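Long-range contact in stringent starvation protein A homolog (Haemophilus influenzae, PDB 3LYK), which probably forms an equimolar complex with the RNA polymerase holoenzyme, though not with the core enzyme, and belongs to the glutathione S-transferase superfamily: residues B[10-15]-B[37-42]. Residues are numbered along the deposited sequence; the frame is centred on the assembly and turned at random. Where two conformers were deposited one is given.
Sequences FSNKDD and VDLQAL
Two hydrogen bonds tie Val-37 to Ser-11 and Asn-12. Val-37 N gives its hydrogen to Ser-11 O at 2.8 Å, a bent bond (138° at the hydrogen) that carries the pairing of parallel strands 3-11 and 30-36 one residue beyond the end of the second. The next link comes from a side chain: Asn-12 ND2 reaches Val-37 O at 2.9 Å, nearly straight (171°). The acceptor lies in the amide plane of Asn-12 and the donor in the carbonyl plane of Val-37. With CG anti to the backbone N (chi1 175°), the amide extends across to the 37-42 segment, while its OD1 turns back and accepts from Asp-14 N at 2.9 Å. Asparagine suits this place because one group can both donate across the gap and close an Asx turn; the two bonds probably hold the amide's rotation, though Asp-14 N approaches OD1 from above its carbonyl plane.

In the thioredoxin-like N-terminal domain of this GST-family protein, the contact lies at the C-terminal ends of the two parallel strands of the first beta-alpha-beta unit: the chain turns at Asn-12 to Asp-15 into helix 16-27, which Asp-15 caps through Cys-18 N, and returns along strand 30-36.

In the apolar packing, Val-37 CG1 meets the edge of the Phe-10 ring near its plane, 4.0 Å from CD1; beta-branching sets this methyl close to the backbone, and the flat ring also packs on Val-55 and helix 44-49. On the more exposed flank, Leu-39 CD1 comes to 4.1 Å from Asn-12 CG, the two side chains roughly perpendicular.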
loop_
_atom_site.group_PDB
_atom_site.type_symbol
_atom_site.label_atom_id
_atom_site.label_comp_id
_atom_site.label_asym_id
_atom_site.label_seq_id
_atom_site.Cartn_x
_atom_site.Cartn_y
_atom_site.Cartn_z
ATOM N N PHE B 10 -8.113 7.553 16.168
ATOM C CA PHE B 10 -8.351 8.931 15.739
ATOM C C PHE B 10 -8.961 8.866 14.384
ATOM O O PHE B 10 -8.385 8.269 13.449
ATOM C CB PHE B 10 -7.060 9.785 15.692
ATOM C CG PHE B 10 -6.463 10.027 17.031
ATOM C CD1 PHE B 10 -6.746 11.195 17.732
ATOM C CD2 PHE B 10 -5.610 9.083 17.601
ATOM C CE1 PHE B 10 -6.202 11.411 19.008
ATOM C CE2 PHE B 10 -5.054 9.281 18.873
ATOM C CZ PHE B 10 -5.348 10.454 19.580
ATOM N N SER B 11 -10.139 9.463 14.244
ATOM C CA SER B 11 -10.827 9.360 12.981
ATOM C C SER B 11 -11.759 10.511 12.764
ATOM O O SER B 11 -12.141 11.209 13.717
ATOM C CB SER B 11 -11.665 8.054 12.896
ATOM O OG SER B 11 -12.594 8.019 13.923
ATOM N N ASN B 12 -12.191 10.634 11.515
ATOM C CA ASN B 12 -13.255 11.565 11.180
ATOM C C ASN B 12 -14.437 10.803 10.611
ATOM O O ASN B 12 -14.260 9.912 9.764
ATOM C CB ASN B 12 -12.747 12.630 10.189
ATOM C CG ASN B 12 -13.853 13.546 9.723
ATOM O OD1 ASN B 12 -14.558 13.222 8.782
ATOM N ND2 ASN B 12 -14.042 14.676 10.422
ATOM N N LYS B 13 -15.641 11.137 11.078
ATOM C CA LYS B 13 -16.854 10.398 10.711
ATOM C C LYS B 13 -17.277 10.470 9.249
ATOM O O LYS B 13 -18.082 9.672 8.825
ATOM C CB LYS B 13 -18.051 10.851 11.601
ATOM C CG LYS B 13 -18.456 12.318 11.410
ATOM C CD LYS B 13 -19.782 12.525 12.186
ATOM C CE LYS B 13 -19.829 13.864 12.876
ATOM N NZ LYS B 13 -19.902 14.982 11.886
ATOM N N ASP B 14 -16.755 11.411 8.467
ATOM C CA ASP B 14 -17.088 11.441 7.053
ATOM C C ASP B 14 -15.983 10.914 6.148
ATOM O O ASP B 14 -16.151 10.913 4.921
ATOM C CB ASP B 14 -17.413 12.881 6.619
ATOM C CG ASP B 14 -18.650 13.451 7.352
ATOM O OD1 ASP B 14 -19.677 12.742 7.477
ATOM O OD2 ASP B 14 -18.573 14.596 7.821
ATOM N N ASP B 15 -14.862 10.477 6.736
ATOM C CA ASP B 15 -13.704 10.055 5.946
ATOM C C ASP B 15 -13.825 8.555 5.570
ATOM O O ASP B 15 -14.054 7.716 6.433
ATOM C CB ASP B 15 -12.428 10.370 6.729
ATOM C CG ASP B 15 -11.172 9.924 6.004
ATOM O OD1 ASP B 15 -10.743 10.638 5.093
ATOM O OD2 ASP B 15 -10.629 8.841 6.314
ATOM N N VAL B 37 -12.044 13.648 15.149
ATOM C CA VAL B 37 -11.154 14.761 14.862
ATOM C C VAL B 37 -11.724 15.564 13.711
ATOM O O VAL B 37 -12.239 15.027 12.727
ATOM C CB VAL B 37 -9.664 14.363 14.536
ATOM C CG1 VAL B 37 -9.181 13.115 15.277
ATOM C CG2 VAL B 37 -9.412 14.266 13.076
ATOM N N ASP B 38 -11.594 16.870 13.860
ATOM C CA ASP B 38 -11.937 17.844 12.837
ATOM C C ASP B 38 -10.685 18.061 12.008
ATOM O O ASP B 38 -9.630 18.394 12.544
ATOM C CB ASP B 38 -12.335 19.125 13.573
ATOM C CG ASP B 38 -12.813 20.229 12.649
ATOM O OD1 ASP B 38 -13.957 20.688 12.837
ATOM O OD2 ASP B 38 -12.057 20.658 11.769
ATOM N N LEU B 39 -10.793 17.868 10.706
ATOM C CA LEU B 39 -9.638 17.993 9.802
ATOM C C LEU B 39 -8.958 19.365 9.764
ATOM O O LEU B 39 -7.773 19.438 9.486
ATOM C CB LEU B 39 -9.971 17.470 8.387
ATOM C CG LEU B 39 -10.474 16.002 8.484
ATOM C CD1 LEU B 39 -11.234 15.533 7.240
ATOM C CD2 LEU B 39 -9.347 15.044 8.794
ATOM N N GLN B 40 -9.679 20.444 10.073
ATOM C CA GLN B 40 -9.057 21.789 10.089
ATOM C C GLN B 40 -8.437 22.127 11.432
ATOM O O GLN B 40 -7.685 23.078 11.543
ATOM C CB GLN B 40 -10.092 22.856 9.756
ATOM C CG GLN B 40 -11.043 22.430 8.671
ATOM C CD GLN B 40 -10.312 21.941 7.459
ATOM O OE1 GLN B 40 -10.744 20.995 6.798
ATOM N NE2 GLN B 40 -9.176 22.569 7.164
ATOM N N ALA B 41 -8.768 21.345 12.448
ATOM C CA ALA B 41 -8.409 21.649 13.852
ATOM C C ALA B 41 -7.955 20.392 14.606
ATOM O O ALA B 41 -8.605 19.935 15.556
ATOM C CB ALA B 41 -9.573 22.347 14.599
ATOM N N LEU B 42 -6.805 19.857 14.183
ATOM C CA LEU B 42 -6.340 18.545 14.646
ATOM C C LEU B 42 -5.963 18.649 16.089
ATOM O O LEU B 42 -5.436 19.658 16.481
ATOM C CB LEU B 42 -5.104 18.100 13.813
ATOM C CG LEU B 42 -5.406 17.968 12.321
ATOM C CD1 LEU B 42 -4.101 17.742 11.496
ATOM C CD2 LEU B 42 -6.427 16.848 12.079
#